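Local coordinates for uncharacterized protein (Cytophaga hutchinsonii, PDB 3OMT) that is of unknown function but is probably the DNA-binding antitoxin component of a toxin-antitoxin system, with a helix-turn-helix domain of the Xre family, at residues Glu51-Phe54 with Asp55-Glu58; Leu60-Asp63 with Val64-Ile68. One frame throughout, in Å; residues are numbered along the deposited sequence.

Interaction 1: Glu51-Phe54 with Asp55-Glu58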
ATOM      1  N   GLU A  51      -6.923   0.036   0.560  1.00  9.83           N
ATOM      2  CA  GLU A  51      -8.031   0.440   1.461  1.00  9.94           C
ATOM      3  C   GLU A  51      -8.043  -0.376   2.755  1.00  9.67           C
ATOM      4  O   GLU A  51      -8.197   0.191   3.843  1.00  9.44           O
ATOM      5  CB  GLU A  51      -9.376   0.351   0.768  1.00 11.03           C
ATOM      6  CG  GLU A  51      -9.454   1.198  -0.485  1.00 13.40           C
ATOM      7  CD  GLU A  51      -9.120   0.481  -1.814  1.00 15.80           C
ATOM      8  OE1 GLU A  51      -8.178  -0.389  -1.903  1.00 18.22           O
ATOM      9  OE2 GLU A  51      -9.797   0.871  -2.804  1.00 20.04           O
ATOM     10  N   THR A  52      -7.763  -1.680   2.651  1.00  8.73           N
ATOM     11  CA  THR A  52      -7.708  -2.512   3.843  1.00  9.13           C
ATOM     12  C   THR A  52      -6.549  -2.093   4.753  1.00  8.72           C
ATOM     13  O   THR A  52      -6.657  -2.094   5.992  1.00  9.58           O
ATOM     14  CB  THR A  52      -7.628  -3.988   3.444  1.00  9.01           C
ATOM     15  OG1 THR A  52      -8.855  -4.277   2.738  1.00 11.71           O
ATOM     16  CG2 THR A  52      -7.516  -4.938   4.684  1.00 10.99           C
ATOM     17  N   LEU A  53      -5.421  -1.743   4.140  1.00  8.32           N
ATOM     18  CA  LEU A  53      -4.276  -1.290   4.933  1.00  7.59           C
ATOM     19  C   LEU A  53      -4.662  -0.078   5.794  1.00  8.02           C
ATOM     20  O   LEU A  53      -4.258   0.028   6.940  1.00  7.83           O
ATOM     21  CB  LEU A  53      -3.082  -0.938   4.054  1.00  8.31           C
ATOM     22  CG  LEU A  53      -2.210  -2.064   3.507  1.00 11.62           C
ATOM     23  CD1 LEU A  53      -1.265  -1.597   2.400  1.00 15.52           C
ATOM     24  CD2 LEU A  53      -1.463  -2.810   4.616  1.00  9.44           C
ATOM     25  N   PHE A  54      -5.456   0.838   5.245  1.00  8.02           N
ATOM     26  CA  PHE A  54      -5.882   2.009   6.023  1.00  8.01           C
ATOM     27  C   PHE A  54      -6.763   1.555   7.223  1.00  8.36           C
ATOM     28  O   PHE A  54      -6.630   2.092   8.319  1.00  8.83           O
ATOM     29  CB  PHE A  54      -6.618   3.049   5.158  1.00  7.93           C
ATOM     30  CG  PHE A  54      -5.702   3.987   4.402  1.00  9.54           C
ATOM     31  CD1 PHE A  54      -5.603   5.328   4.755  1.00  9.97           C
ATOM     32  CD2 PHE A  54      -4.928   3.519   3.367  1.00  8.75           C
ATOM     33  CE1 PHE A  54      -4.765   6.193   4.092  1.00 10.40           C
ATOM     34  CE2 PHE A  54      -4.080   4.352   2.702  1.00  8.49           C
ATOM     35  CZ  PHE A  54      -3.998   5.709   3.038  1.00  9.61           C
ATOM     36  N   ASP A  55      -7.634   0.579   7.007  1.00  8.73           N
ATOM     37  CA  ASP A  55      -8.485   0.002   8.071  1.00  9.28           C
ATOM     38  C   ASP A  55      -7.633  -0.655   9.169  1.00  8.77           C
ATOM     39  O   ASP A  55      -7.878  -0.449  10.339  1.00  9.82           O
ATOM     40  CB  ASP A  55      -9.434  -1.028   7.484  1.00 10.93           C
ATOM     41  CG  ASP A  55     -10.578  -0.420   6.703  1.00 13.60           C
ATOM     42  OD1 ASP A  55     -10.837   0.808   6.787  1.00 15.15           O
ATOM     43  OD2 ASP A  55     -11.238  -1.215   5.996  1.00 15.75           O
ATOM     44  N   ILE A  56      -6.596  -1.402   8.765  1.00  8.50           N
ATOM     45  CA  ILE A  56      -5.653  -2.017   9.692  1.00  7.66           C
ATOM     46  C   ILE A  56      -4.951  -0.933  10.514  1.00  8.00           C
ATOM     47  O   ILE A  56      -4.815  -1.056  11.743  1.00  9.60           O
ATOM     48  CB  ILE A  56      -4.632  -2.895   8.984  1.00  7.07           C
ATOM     49  CG1 ILE A  56      -5.306  -4.085   8.230  1.00  9.03           C
ATOM     50  CG2 ILE A  56      -3.571  -3.382   9.960  1.00  7.86           C
ATOM     51  CD1 ILE A  56      -4.416  -4.773   7.182  1.00 10.98           C
ATOM     52  N   ALA A  57      -4.483   0.120   9.840  1.00  8.07           N
ATOM     53  CA  ALA A  57      -3.710   1.193  10.462  1.00 10.03           C
ATOM     54  C   ALA A  57      -4.594   1.910  11.485  1.00 10.33           C
ATOM     55  O   ALA A  57      -4.166   2.251  12.579  1.00 11.26           O
ATOM     56  CB  ALA A  57      -3.246   2.149   9.412  1.00 10.09           C
ATOM     57  N   GLU A  58      -5.855   2.124  11.126  1.00 10.98           N
ATOM     58  CA  GLU A  58      -6.782   2.771  12.033  1.00 11.62           C
ATOM     59  C   GLU A  58      -7.025   1.896  13.301  1.00 11.94           C
ATOM     60  O   GLU A  58      -7.006   2.410  14.443  1.00 13.22           O
ATOM     61  CB  GLU A  58      -8.083   3.079  11.293  1.00 12.58           C
ATOM     62  CG  GLU A  58      -9.157   3.666  12.209  1.00 16.59           C
ATOM     63  CD  GLU A  58     -10.514   3.766  11.499  1.00 23.95           C
ATOM     64  OE1 GLU A  58     -10.892   2.845  10.723  1.00 28.41           O
ATOM     65  OE2 GLU A  58     -11.225   4.744  11.760  1.00 29.17           O
TER
HETATM   66  O   HOH W   1     -10.327   2.034   4.260  1.00 25.77           O
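Four successive i to i+4 backbone hydrogen bonds tie Glu51-Phe54 to Asp55-Glu58, from Asp55 N to Glu51 O (3.2 Å) through to Glu58 N and Phe54 O (2.9 Å), so the eight residues form two turns of regular alpha-helix. They belong to helix 50-60, the last of the four helices in this all-helical, helix-turn-helix domain of the Xre type. Between these two bonds, Ile56 N lies 2.9 Å from Thr52 O.

The side chains sort themselves by face. On the inner side, the CG2 methyl of Thr52 lies 4.0 Å from Ile56 CD1, one turn further on. Its chi1 of -63° sends that methyl opposite the backbone N and sets OG1 beside the N, where the hydroxyl is hydrogen-bonded to Ser49 OG just upstream. Ile56 leans back over the preceding turn: its CG1 passes 3.3 Å from Thr52 O, and CD1 also comes within 4.4 Å of Leu53 CD2. Trp41 of helix 35-42 packs against both Thr52 and Ile56, which joins this face to the neighbouring helix.

Phe54 looks toward the second subunit, though it also packs on Val64 of its own chain. Its ring makes an edge-to-face stack with Phe10 of the second subunit, while Leu53 packs on Leu50 of that subunit as well as on Ile68 of its own chain.

On the outer side, Asp55 turns its carboxylate back toward the first turn, CG lying opposite its own carbonyl carbon. One water there donates to two acceptors at once, Glu51 O at 2.8 Å and Asp55 OD1 at 2.9 Å, giving that carbonyl a second partner beside Asp55 N.

Interaction 2: Leu60-Asp63 with Val64-Ile68; sequences LNVD and VRELI
Asp63 grips the turn that follows it through two hydrogen bonds, one from its side chain and one from its backbone. OD1 accepts from Arg65 N at 3.0 Å in a nearly straight bond (168°), the N-H coming from above the carboxylate plane. The torsion that sets CG opposite the backbone N (chi1 -177°) swings the carboxylate forward to this amide. Asp63 O takes Glu66 N at 2.9 Å, again from above the carbonyl plane. A water adds a bridge, accepting from Asp63 N and donating to Glu66 OE2 at 2.8 Å.

The apolar contacts lie on the buried side. Val62 CG2 meets Leu67 CD2 at 4.2 Å, the two side chains crossing at about a right angle, and Leu60 CD1 reaches the same methyl at 4.4 Å. Val16 of helix 13-20 packs on both Leu60 and Leu67.

Hydrogen bonds also cross to the second subunit: Asp63 OD2 pairs with its Ser70 OG, and Arg65 NH2, at the end of an extended chain, with its Ile68 O, beside packing of Val64 on Val69 of that subunit.

Asn61, with positive phi, is the C-prime residue of the Schellman motif that ends helix 50-60. Beyond it, Asp63 bonds through OD1 to Arg65 N, two residues on, as in an Asx turn opening the short helical turn 64-67.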
ATOM      1  N   LEU A  60      -5.039  -0.358  14.588  1.00 10.38           N
ATOM      2  CA  LEU A  60      -3.795  -0.393  15.361  1.00 11.29           C
ATOM      3  C   LEU A  60      -3.325   0.943  15.872  1.00 11.69           C
ATOM      4  O   LEU A  60      -2.369   1.005  16.680  1.00 12.52           O
ATOM      5  CB  LEU A  60      -2.682  -1.035  14.553  1.00 11.70           C
ATOM      6  CG  LEU A  60      -2.837  -2.526  14.386  1.00  9.62           C
ATOM      7  CD1 LEU A  60      -1.944  -3.085  13.328  1.00 12.51           C
ATOM      8  CD2 LEU A  60      -2.636  -3.306  15.725  1.00 13.13           C
ATOM      9  N   ASN A  61      -3.928   2.012  15.389  1.00 12.01           N
ATOM     10  CA  ASN A  61      -3.515   3.385  15.749  1.00 13.91           C
ATOM     11  C   ASN A  61      -2.060   3.715  15.371  1.00 13.89           C
ATOM     12  O   ASN A  61      -1.259   4.221  16.199  1.00 14.85           O
ATOM     13  CB  ASN A  61      -3.730   3.667  17.247  1.00 14.88           C
ATOM     14  CG  ASN A  61      -3.662   5.137  17.561  1.00 18.78           C
ATOM     15  OD1 ASN A  61      -3.957   5.959  16.712  1.00 25.53           O
ATOM     16  ND2 ASN A  61      -3.262   5.473  18.770  1.00 26.70           N
ATOM     17  N   VAL A  62      -1.722   3.386  14.123  1.00 11.62           N
ATOM     18  CA  VAL A  62      -0.420   3.661  13.557  1.00 11.54           C
ATOM     19  C   VAL A  62      -0.629   4.323  12.213  1.00 10.47           C
ATOM     20  O   VAL A  62      -1.670   4.166  11.572  1.00 10.11           O
ATOM     21  CB  VAL A  62       0.462   2.344  13.361  1.00 12.72           C
ATOM     22  CG1 VAL A  62       0.704   1.696  14.681  1.00 18.06           C
ATOM     23  CG2 VAL A  62      -0.166   1.365  12.333  1.00 12.18           C
ATOM     24  N   ASP A  63       0.392   5.047  11.767  1.00 10.77           N
ATOM     25  CA  ASP A  63       0.412   5.585  10.421  1.00 10.74           C
ATOM     26  C   ASP A  63       0.421   4.383   9.478  1.00  9.76           C
ATOM     27  O   ASP A  63       1.213   3.469   9.636  1.00  8.81           O
ATOM     28  CB  ASP A  63       1.687   6.428  10.260  1.00 11.76           C
ATOM     29  CG  ASP A  63       1.823   7.110   8.926  1.00 13.21           C
ATOM     30  OD1 ASP A  63       1.125   6.830   7.993  1.00 12.71           O
ATOM     31  OD2 ASP A  63       2.727   7.979   8.831  1.00 21.70           O
ATOM     32  N   VAL A  64      -0.484   4.393   8.520  1.00  8.30           N
ATOM     33  CA  VAL A  64      -0.589   3.344   7.513  1.00  8.40           C
ATOM     34  C   VAL A  64       0.772   3.077   6.849  1.00  7.53           C
ATOM     35  O   VAL A  64       1.092   1.931   6.491  1.00  7.90           O
ATOM     36  CB  VAL A  64      -1.694   3.695   6.486  1.00  6.59           C
ATOM     37  CG1 VAL A  64      -1.311   4.968   5.638  1.00  8.29           C
ATOM     38  CG2 VAL A  64      -1.992   2.481   5.559  1.00  7.69           C
ATOM     39  N   ARG A  65       1.593   4.114   6.721  1.00  7.26           N
ATOM     40  CA  ARG A  65       2.904   3.940   6.066  1.00  6.62           C
ATOM     41  C   ARG A  65       3.778   2.915   6.801  1.00  7.04           C
ATOM     42  O   ARG A  65       4.648   2.244   6.162  1.00  8.66           O
ATOM     43  CB  ARG A  65       3.633   5.255   5.980  1.00  7.12           C
ATOM     44  CG  ARG A  65       3.041   6.215   4.958  1.00  7.84           C
ATOM     45  CD  ARG A  65       3.781   7.512   4.900  1.00  8.45           C
ATOM     46  NE  ARG A  65       3.246   8.346   3.815  1.00 10.44           N
ATOM     47  CZ  ARG A  65       3.750   9.546   3.489  1.00 12.71           C
ATOM     48  NH1 ARG A  65       4.743  10.101   4.203  1.00 14.91           N
ATOM     49  NH2 ARG A  65       3.250  10.190   2.458  1.00 12.25           N
ATOM     50  N   GLU A  66       3.596   2.790   8.123  1.00  6.97           N
ATOM     51  CA  GLU A  66       4.410   1.863   8.897  1.00  7.49           C
ATOM     52  C   GLU A  66       4.078   0.387   8.617  1.00  7.43           C
ATOM     53  O   GLU A  66       4.847  -0.484   8.984  1.00  7.25           O
ATOM     54  CB  GLU A  66       4.260   2.153  10.416  1.00  8.39           C
ATOM     55  CG  GLU A  66       4.812   3.511  10.760  1.00 10.63           C
ATOM     56  CD  GLU A  66       4.740   3.817  12.232  1.00 15.63           C
ATOM     57  OE1 GLU A  66       4.593   2.867  13.034  1.00 16.34           O
ATOM     58  OE2 GLU A  66       4.855   5.023  12.578  1.00 20.60           O
ATOM     59  N   LEU A  67       2.926   0.108   7.983  1.00  7.10           N
ATOM     60  CA  LEU A  67       2.539  -1.269   7.687  1.00  7.37           C
ATOM     61  C   LEU A  67       3.273  -1.807   6.478  1.00  7.61           C
ATOM     62  O   LEU A  67       3.216  -2.987   6.229  1.00  8.47           O
ATOM     63  CB  LEU A  67       1.055  -1.349   7.440  1.00  7.10           C
ATOM     64  CG  LEU A  67       0.126  -1.017   8.624  1.00  6.61           C
ATOM     65  CD1 LEU A  67      -1.366  -0.979   8.231  1.00  9.48           C
ATOM     66  CD2 LEU A  67       0.435  -1.934   9.826  1.00  9.68           C
ATOM     67  N   ILE A  68       3.917  -0.929   5.706  1.00  7.41           N
ATOM     68  CA  ILE A  68       4.598  -1.268   4.440  0.60  8.36           C
ATOM     69  C   ILE A  68       6.105  -1.196   4.694  1.00  7.90           C
ATOM     70  O   ILE A  68       6.559  -0.285   5.392  1.00  7.65           O
ATOM     71  CB  ILE A  68       4.171  -0.237   3.333  0.60  8.22           C
ATOM     72  CG1 ILE A  68       2.645  -0.222   3.229  0.60 12.78           C
ATOM     73  CG2 ILE A  68       4.868  -0.542   1.985  0.60  7.13           C
ATOM     74  CD1 ILE A  68       2.110  -1.596   3.047  0.60 15.17           C
TER
HETATM   75  O   HOH W   2       2.510   5.878  13.824  1.00 20.28           O

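Overall arrangement
The two interactions run in series along the chain, their centres about 8 Å apart. Interaction 1 is regular helix; interaction 2 carries the chain out of that same helix and folds it back against its flank, with Ala57 CB packed on Val64 CA and Leu53 O against Leu67 CD1. A probable hydrogen bond from Val62 N to Ala57 O links them through the backbone. Both are partly buried: Ile56, Ala57, Leu60 and Leu67 are buried, Asp55 is exposed, and Asp63 and Arg65 are partly exposed at the subunit interface. Both also reach the second subunit, but with different chemistry: a Phe-Phe edge-to-face stack and side-chain packing from the helix, and several hydrogen bonds alongside packing from the turn.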